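Local coordinates for protein Afp3 (Serratia entomophila, PDB 6RBN) that probably helps build the contractile sheath around the inner tube of the anti-feeding prophage, a phage-tail-like injection system, at residues G334-K339 against W344-V349; Q203-Y208 against G276-T281. All coordinates share one frame; numbering follows the deposited sequence.

Contact 1: residues G334-K339 against W344-V349; sequences GSRTQK and WRYIPV
Ser335 opens the contact by giving its carbonyl O to Ile347 N, a nearly straight hydrogen bond of 2.8 Å. The same oxygen receives the CA-H of Tyr346 and lies at the edge of that tyrosine ring, near its plane. Arg336 then pairs with Tyr346 in a single antiparallel bridge, as the non-hydrogen-bonded pair, their CA atoms 4.4 Å apart. Its extended side chain runs alongside Arg345, Arg336 NE reaching Arg345 CD at 3.8 Å, while the two guanidinium planes stand 79° apart. Thr337 closes the bridge from the other end: its N donates to Arg345 O at 2.9 Å. Chi1 of 61° turns Thr337 CG2 toward Ile347, where it lies 3.7 Å from Ile347 CG1, the two side chains running in opposite directions. Further on, Lys339 CB rests on Trp344 O at 3.7 Å before the lysine tail leads away. The bridge thus folds the loop back onto the start of helix 347-364, for which Tyr346 is the N-cap residue. Arg336 NE and Arg345 NH1 are 4.3 Å apart, yet each arginine has an acid: Glu439, which also accepts from Tyr346 OH, bridges to Arg336, and Asp340 to Arg345. These carboxylates probably offset the like charges.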
ATOM      1  N   GLY D 334      66.931  16.271  16.954  1.00 71.71           N
ATOM      2  CA  GLY D 334      67.455  15.023  16.446  1.00 71.71           C
ATOM      3  C   GLY D 334      66.546  13.864  16.789  1.00 71.71           C
ATOM      4  O   GLY D 334      66.069  13.765  17.922  1.00 71.71           O
ATOM      5  N   SER D 335      66.290  12.984  15.825  1.00 73.08           N
ATOM      6  CA  SER D 335      65.371  11.868  16.025  1.00 73.08           C
ATOM      7  C   SER D 335      65.907  10.596  15.376  1.00 73.08           C
ATOM      8  O   SER D 335      65.188   9.880  14.680  1.00 73.08           O
ATOM      9  CB  SER D 335      63.988  12.209  15.483  1.00 73.08           C
ATOM     10  OG  SER D 335      64.029  12.343  14.076  1.00 73.08           O
ATOM     11  N   ARG D 336      67.182  10.293  15.596  1.00 74.36           N
ATOM     12  CA  ARG D 336      67.789   9.082  15.066  1.00 74.36           C
ATOM     13  C   ARG D 336      68.070   8.064  16.163  1.00 74.36           C
ATOM     14  O   ARG D 336      68.284   8.413  17.325  1.00 74.36           O
ATOM     15  CB  ARG D 336      69.090   9.378  14.322  1.00 74.36           C
ATOM     16  CG  ARG D 336      68.907   9.871  12.908  1.00 74.36           C
ATOM     17  CD  ARG D 336      70.255  10.015  12.237  1.00 74.36           C
ATOM     18  NE  ARG D 336      70.147  10.220  10.797  1.00 74.36           N
ATOM     19  CZ  ARG D 336      70.045  11.406  10.216  1.00 74.36           C
ATOM     20  NH1 ARG D 336      70.022  12.496  10.960  1.00 74.36           N
ATOM     21  NH2 ARG D 336      69.952  11.504   8.898  1.00 74.36           N
ATOM     22  N   THR D 337      68.070   6.795  15.763  1.00 77.90           N
ATOM     23  CA  THR D 337      68.459   5.683  16.614  1.00 77.90           C
ATOM     24  C   THR D 337      69.911   5.304  16.342  1.00 77.90           C
ATOM     25  O   THR D 337      70.593   5.904  15.510  1.00 77.90           O
ATOM     26  CB  THR D 337      67.542   4.481  16.383  1.00 77.90           C
ATOM     27  OG1 THR D 337      67.650   4.050  15.023  1.00 77.90           O
ATOM     28  CG2 THR D 337      66.102   4.838  16.674  1.00 77.90           C
ATOM     29  N   GLN D 338      70.391   4.283  17.050  1.00 83.35           N
ATOM     30  CA  GLN D 338      71.747   3.793  16.852  1.00 83.35           C
ATOM     31  C   GLN D 338      71.916   2.985  15.575  1.00 83.35           C
ATOM     32  O   GLN D 338      73.048   2.801  15.122  1.00 83.35           O
ATOM     33  CB  GLN D 338      72.172   2.938  18.043  1.00 83.35           C
ATOM     34  CG  GLN D 338      72.441   3.717  19.295  1.00 83.35           C
ATOM     35  CD  GLN D 338      73.650   4.596  19.145  1.00 83.35           C
ATOM     36  OE1 GLN D 338      73.541   5.808  19.097  1.00 83.35           O
ATOM     37  NE2 GLN D 338      74.814   3.981  19.043  1.00 83.35           N
ATOM     38  N   LYS D 339      70.826   2.502  14.990  1.00 86.33           N
ATOM     39  CA  LYS D 339      70.920   1.682  13.790  1.00 86.33           C
ATOM     40  C   LYS D 339      71.120   2.565  12.567  1.00 86.33           C
ATOM     41  O   LYS D 339      70.377   3.527  12.357  1.00 86.33           O
ATOM     42  CB  LYS D 339      69.659   0.838  13.640  1.00 86.33           C
ATOM     43  CG  LYS D 339      69.700  -0.153  12.505  1.00 86.33           C
ATOM     44  CD  LYS D 339      70.646  -1.292  12.815  1.00 86.33           C
ATOM     45  CE  LYS D 339      70.603  -2.351  11.733  1.00 86.33           C
ATOM     46  NZ  LYS D 339      71.570  -3.447  12.005  1.00 86.33           N
ATOM     47  N   TRP D 344      65.483   1.332   9.905  1.00 81.89           N
ATOM     48  CA  TRP D 344      65.282   1.681  11.305  1.00 81.89           C
ATOM     49  C   TRP D 344      66.161   2.853  11.726  1.00 81.89           C
ATOM     50  O   TRP D 344      66.694   2.884  12.834  1.00 81.89           O
ATOM     51  CB  TRP D 344      65.544   0.474  12.198  1.00 81.89           C
ATOM     52  CG  TRP D 344      64.731  -0.709  11.804  1.00 81.89           C
ATOM     53  CD1 TRP D 344      65.179  -1.833  11.185  1.00 81.89           C
ATOM     54  CD2 TRP D 344      63.313  -0.860  11.933  1.00 81.89           C
ATOM     55  NE1 TRP D 344      64.138  -2.693  10.954  1.00 81.89           N
ATOM     56  CE2 TRP D 344      62.978  -2.118  11.401  1.00 81.89           C
ATOM     57  CE3 TRP D 344      62.295  -0.061  12.459  1.00 81.89           C
ATOM     58  CZ2 TRP D 344      61.675  -2.595  11.380  1.00 81.89           C
ATOM     59  CZ3 TRP D 344      61.002  -0.539  12.438  1.00 81.89           C
ATOM     60  CH2 TRP D 344      60.704  -1.792  11.904  1.00 81.89           C
ATOM     61  N   ARG D 345      66.311   3.835  10.837  1.00 81.59           N
ATOM     62  CA  ARG D 345      67.171   4.977  11.115  1.00 81.59           C
ATOM     63  C   ARG D 345      66.541   5.933  12.116  1.00 81.59           C
ATOM     64  O   ARG D 345      67.235   6.474  12.983  1.00 81.59           O
ATOM     65  CB  ARG D 345      67.487   5.713   9.815  1.00 81.59           C
ATOM     66  CG  ARG D 345      68.506   6.819   9.954  1.00 81.59           C
ATOM     67  CD  ARG D 345      68.762   7.493   8.620  1.00 81.59           C
ATOM     68  NE  ARG D 345      69.349   6.578   7.646  1.00 81.59           N
ATOM     69  CZ  ARG D 345      70.647   6.312   7.557  1.00 81.59           C
ATOM     70  NH1 ARG D 345      71.506   6.889   8.385  1.00 81.59           N
ATOM     71  NH2 ARG D 345      71.091   5.466   6.638  1.00 81.59           N
ATOM     72  N   TYR D 346      65.235   6.150  12.024  1.00 74.72           N
ATOM     73  CA  TYR D 346      64.568   7.201  12.774  1.00 74.72           C
ATOM     74  C   TYR D 346      63.833   6.645  13.983  1.00 74.72           C
ATOM     75  O   TYR D 346      63.379   5.498  13.979  1.00 74.72           O
ATOM     76  CB  TYR D 346      63.592   7.964  11.883  1.00 74.72           C
ATOM     77  CG  TYR D 346      64.273   8.737  10.784  1.00 74.72           C
ATOM     78  CD1 TYR D 346      64.896   9.947  11.050  1.00 74.72           C
ATOM     79  CD2 TYR D 346      64.286   8.263   9.482  1.00 74.72           C
ATOM     80  CE1 TYR D 346      65.520  10.658  10.051  1.00 74.72           C
ATOM     81  CE2 TYR D 346      64.907   8.968   8.476  1.00 74.72           C
ATOM     82  CZ  TYR D 346      65.522  10.164   8.767  1.00 74.72           C
ATOM     83  OH  TYR D 346      66.142  10.871   7.765  1.00 74.72           O
ATOM     84  N   ILE D 347      63.741   7.475  15.023  1.00 72.08           N
ATOM     85  CA  ILE D 347      62.917   7.128  16.188  1.00 72.08           C
ATOM     86  C   ILE D 347      61.438   6.951  15.867  1.00 72.08           C
ATOM     87  O   ILE D 347      60.863   5.941  16.306  1.00 72.08           O
ATOM     88  CB  ILE D 347      63.174   8.124  17.327  1.00 72.08           C
ATOM     89  CG1 ILE D 347      64.639   8.093  17.744  1.00 72.08           C
ATOM     90  CG2 ILE D 347      62.314   7.814  18.533  1.00 72.08           C
ATOM     91  CD1 ILE D 347      65.014   9.206  18.675  1.00 72.08           C
ATOM     92  N   PRO D 348      60.737   7.860  15.139  1.00 71.73           N
ATOM     93  CA  PRO D 348      59.284   7.646  14.986  1.00 71.73           C
ATOM     94  C   PRO D 348      58.906   6.479  14.091  1.00 71.73           C
ATOM     95  O   PRO D 348      57.790   5.966  14.203  1.00 71.73           O
ATOM     96  CB  PRO D 348      58.797   8.971  14.397  1.00 71.73           C
ATOM     97  CG  PRO D 348      59.928   9.491  13.684  1.00 71.73           C
ATOM     98  CD  PRO D 348      61.106   9.149  14.513  1.00 71.73           C
ATOM     99  N   VAL D 349      59.799   6.044  13.204  1.00 71.90           N
ATOM    100  CA  VAL D 349      59.532   4.840  12.426  1.00 71.90           C
ATOM    101  C   VAL D 349      59.698   3.606  13.299  1.00 71.90           C
ATOM    102  O   VAL D 349      58.927   2.645  13.200  1.00 71.90           O
ATOM    103  CB  VAL D 349      60.447   4.805  11.189  1.00 71.90           C
ATOM    104  CG1 VAL D 349      60.212   3.553  10.366  1.00 71.90           C
ATOM    105  CG2 VAL D 349      60.234   6.044  10.350  1.00 71.90           C
TER

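Contact 2: residues Q203-Y208 against G276-T281; sequences QVAVYY and GVYGKT
Tyr207 and Tyr278 meet through their phenol oxygens, with OH of Tyr207 and OH of Tyr278 hydrogen-bonded at 2.5 Å; either hydroxyl could be the donor. The rings arrive from opposite directions. Each hydroxyl lies at the edge of the other ring, near its plane, and the ring planes are turned about 67° from each other, so the rings do not stack. At each oxygen the angle from its own CZ to the partner oxygen is about 127°, and the two C-O bonds make an elbow instead of lying in one line. The bond joins side chains that reach out from distant backbones: the nearest CA atoms, those of Ala205 and Tyr278, are 11.9 Å apart. Ala205 adds the other direct touch, its CB lying 4.1 Å from Tyr278 OH.

Similar first torsions, chi1 -70° in Tyr207 and -75° in Tyr278, point the two rings at each other across the gap between strand and helix. Around Tyr278 the helix is tied by Val277 O, which accepts from Thr281 N at 3.1 Å and from Thr281 OG1 at 2.7 Å, the hydroxyl nearly in line with the carbonyl.

This is a buried strand-to-helix contact in the interior of the subunit, the helix belonging to the subtilisin-like region of the sheath protein. Pro291 packs on Tyr278. Strand 204-207 is bonded in parallel to strand 185-188, through Ala205 with Leu185 and Tyr207 with Ala187. Helix 271-284 faces the side of strand 204-207 that carries Ala205 and Tyr207 and reaches it through Tyr278, while Leu186 of strand 185-188 and Ile347 of helix 347-364 pack round the meeting point, each touching all three residues.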
ATOM      1  N   GLN D 203      66.927  -0.107  19.108  1.00 78.01           N
ATOM      2  CA  GLN D 203      66.080   0.157  20.258  1.00 78.01           C
ATOM      3  C   GLN D 203      66.649   1.230  21.174  1.00 78.01           C
ATOM      4  O   GLN D 203      66.161   1.395  22.293  1.00 78.01           O
ATOM      5  CB  GLN D 203      65.877  -1.129  21.059  1.00 78.01           C
ATOM      6  CG  GLN D 203      65.259  -2.281  20.293  1.00 78.01           C
ATOM      7  CD  GLN D 203      63.873  -1.979  19.783  1.00 78.01           C
ATOM      8  OE1 GLN D 203      63.652  -1.895  18.581  1.00 78.01           O
ATOM      9  NE2 GLN D 203      62.932  -1.804  20.697  1.00 78.01           N
ATOM     10  N   VAL D 204      67.684   1.948  20.741  1.00 77.90           N
ATOM     11  CA  VAL D 204      68.441   2.843  21.608  1.00 77.90           C
ATOM     12  C   VAL D 204      68.483   4.228  20.979  1.00 77.90           C
ATOM     13  O   VAL D 204      68.780   4.365  19.789  1.00 77.90           O
ATOM     14  CB  VAL D 204      69.869   2.312  21.857  1.00 77.90           C
ATOM     15  CG1 VAL D 204      70.700   3.300  22.651  1.00 77.90           C
ATOM     16  CG2 VAL D 204      69.811   1.007  22.599  1.00 77.90           C
ATOM     17  N   ALA D 205      68.169   5.249  21.776  1.00 75.91           N
ATOM     18  CA  ALA D 205      68.315   6.645  21.387  1.00 75.91           C
ATOM     19  C   ALA D 205      69.179   7.348  22.422  1.00 75.91           C
ATOM     20  O   ALA D 205      68.791   7.451  23.590  1.00 75.91           O
ATOM     21  CB  ALA D 205      66.953   7.327  21.275  1.00 75.91           C
ATOM     22  N   VAL D 206      70.338   7.829  21.997  1.00 77.67           N
ATOM     23  CA  VAL D 206      71.291   8.510  22.867  1.00 77.67           C
ATOM     24  C   VAL D 206      70.981  10.001  22.824  1.00 77.67           C
ATOM     25  O   VAL D 206      70.486  10.505  21.817  1.00 77.67           O
ATOM     26  CB  VAL D 206      72.731   8.182  22.413  1.00 77.67           C
ATOM     27  CG1 VAL D 206      73.787   8.784  23.323  1.00 77.67           C
ATOM     28  CG2 VAL D 206      72.915   6.680  22.305  1.00 77.67           C
ATOM     29  N   TYR D 207      71.202  10.707  23.936  1.00 75.72           N
ATOM     30  CA  TYR D 207      70.979  12.153  24.017  1.00 75.72           C
ATOM     31  C   TYR D 207      72.155  12.773  24.757  1.00 75.72           C
ATOM     32  O   TYR D 207      72.358  12.495  25.942  1.00 75.72           O
ATOM     33  CB  TYR D 207      69.657  12.468  24.714  1.00 75.72           C
ATOM     34  CG  TYR D 207      68.453  12.093  23.888  1.00 75.72           C
ATOM     35  CD1 TYR D 207      67.932  12.970  22.946  1.00 75.72           C
ATOM     36  CD2 TYR D 207      67.857  10.848  24.018  1.00 75.72           C
ATOM     37  CE1 TYR D 207      66.838  12.626  22.182  1.00 75.72           C
ATOM     38  CE2 TYR D 207      66.769  10.494  23.252  1.00 75.72           C
ATOM     39  CZ  TYR D 207      66.266  11.386  22.333  1.00 75.72           C
ATOM     40  OH  TYR D 207      65.177  11.039  21.572  1.00 75.72           O
ATOM     41  N   TYR D 208      72.930  13.613  24.068  1.00 84.16           N
ATOM     42  CA  TYR D 208      74.244  13.989  24.583  1.00 84.16           C
ATOM     43  C   TYR D 208      74.282  15.014  25.722  1.00 84.16           C
ATOM     44  O   TYR D 208      74.824  14.665  26.780  1.00 84.16           O
ATOM     45  CB  TYR D 208      75.153  14.439  23.429  1.00 84.16           C
ATOM     46  CG  TYR D 208      76.403  15.163  23.875  1.00 84.16           C
ATOM     47  CD1 TYR D 208      77.416  14.508  24.553  1.00 84.16           C
ATOM     48  CD2 TYR D 208      76.577  16.506  23.584  1.00 84.16           C
ATOM     49  CE1 TYR D 208      78.548  15.181  24.961  1.00 84.16           C
ATOM     50  CE2 TYR D 208      77.711  17.181  23.977  1.00 84.16           C
ATOM     51  CZ  TYR D 208      78.695  16.513  24.661  1.00 84.16           C
ATOM     52  OH  TYR D 208      79.829  17.184  25.054  1.00 84.16           O
ATOM     53  N   GLY D 276      59.771  12.349  29.357  1.00 76.70           N
ATOM     54  CA  GLY D 276      58.579  13.164  29.481  1.00 76.70           C
ATOM     55  C   GLY D 276      58.050  13.640  28.142  1.00 76.70           C
ATOM     56  O   GLY D 276      56.843  13.615  27.901  1.00 76.70           O
ATOM     57  N   VAL D 277      58.945  14.064  27.244  1.00 74.38           N
ATOM     58  CA  VAL D 277      58.479  14.675  26.003  1.00 74.38           C
ATOM     59  C   VAL D 277      58.052  13.621  24.994  1.00 74.38           C
ATOM     60  O   VAL D 277      57.462  13.953  23.961  1.00 74.38           O
ATOM     61  CB  VAL D 277      59.548  15.608  25.401  1.00 74.38           C
ATOM     62  CG1 VAL D 277      60.016  16.616  26.431  1.00 74.38           C
ATOM     63  CG2 VAL D 277      60.691  14.821  24.805  1.00 74.38           C
ATOM     64  N   TYR D 278      58.354  12.345  25.249  1.00 75.62           N
ATOM     65  CA  TYR D 278      57.756  11.296  24.431  1.00 75.62           C
ATOM     66  C   TYR D 278      56.274  11.158  24.740  1.00 75.62           C
ATOM     67  O   TYR D 278      55.455  10.996  23.834  1.00 75.62           O
ATOM     68  CB  TYR D 278      58.452   9.951  24.632  1.00 75.62           C
ATOM     69  CG  TYR D 278      59.803   9.793  23.975  1.00 75.62           C
ATOM     70  CD1 TYR D 278      60.387  10.823  23.256  1.00 75.62           C
ATOM     71  CD2 TYR D 278      60.446   8.567  23.990  1.00 75.62           C
ATOM     72  CE1 TYR D 278      61.615  10.657  22.650  1.00 75.62           C
ATOM     73  CE2 TYR D 278      61.657   8.391  23.370  1.00 75.62           C
ATOM     74  CZ  TYR D 278      62.236   9.437  22.699  1.00 75.62           C
ATOM     75  OH  TYR D 278      63.448   9.264  22.082  1.00 75.62           O
ATOM     76  N   GLY D 279      55.914  11.214  26.022  1.00 78.94           N
ATOM     77  CA  GLY D 279      54.514  11.105  26.392  1.00 78.94           C
ATOM     78  C   GLY D 279      53.707  12.323  25.989  1.00 78.94           C
ATOM     79  O   GLY D 279      52.506  12.226  25.731  1.00 78.94           O
ATOM     80  N   LYS D 280      54.354  13.487  25.935  1.00 78.80           N
ATOM     81  CA  LYS D 280      53.677  14.688  25.467  1.00 78.80           C
ATOM     82  C   LYS D 280      53.445  14.637  23.963  1.00 78.80           C
ATOM     83  O   LYS D 280      52.386  15.040  23.476  1.00 78.80           O
ATOM     84  CB  LYS D 280      54.490  15.924  25.841  1.00 78.80           C
ATOM     85  CG  LYS D 280      53.822  17.233  25.497  1.00 78.80           C
ATOM     86  CD  LYS D 280      54.744  18.403  25.756  1.00 78.80           C
ATOM     87  CE  LYS D 280      54.875  18.684  27.233  1.00 78.80           C
ATOM     88  NZ  LYS D 280      55.688  19.902  27.472  1.00 78.80           N
ATOM     89  N   THR D 281      54.430  14.138  23.213  1.00 78.89           N
ATOM     90  CA  THR D 281      54.324  14.108  21.758  1.00 78.89           C
ATOM     91  C   THR D 281      53.342  13.037  21.301  1.00 78.89           C
ATOM     92  O   THR D 281      52.556  13.254  20.373  1.00 78.89           O
ATOM     93  CB  THR D 281      55.707  13.874  21.148  1.00 78.89           C
ATOM     94  OG1 THR D 281      56.598  14.900  21.598  1.00 78.89           O
ATOM     95  CG2 THR D 281      55.658  13.911  19.633  1.00 78.89           C
TER

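Contact 2 closes along the chain before contact 1 opens, and their centres lie about 11 Å apart. Strand 204-207 is what links them. On one side, loop 334-339 joins it: Gln338 N stands 3.2 Å from Val204 O, a probable hydrogen bond, and Gln338 also packs on Val206. On the face toward helix 271-284, Ile347 CD1 comes to 3.4 Å from Tyr207 OH, so the first turn of helix 347-364, part of contact 1, also packs against contact 2. Residues of the subtilisin-like and C-terminal regions thus meet around strand 204-207. Contact 1 also touches Afp2 chains of the assembly, whereas no other chain touches contact 2, which is internal to the subunit.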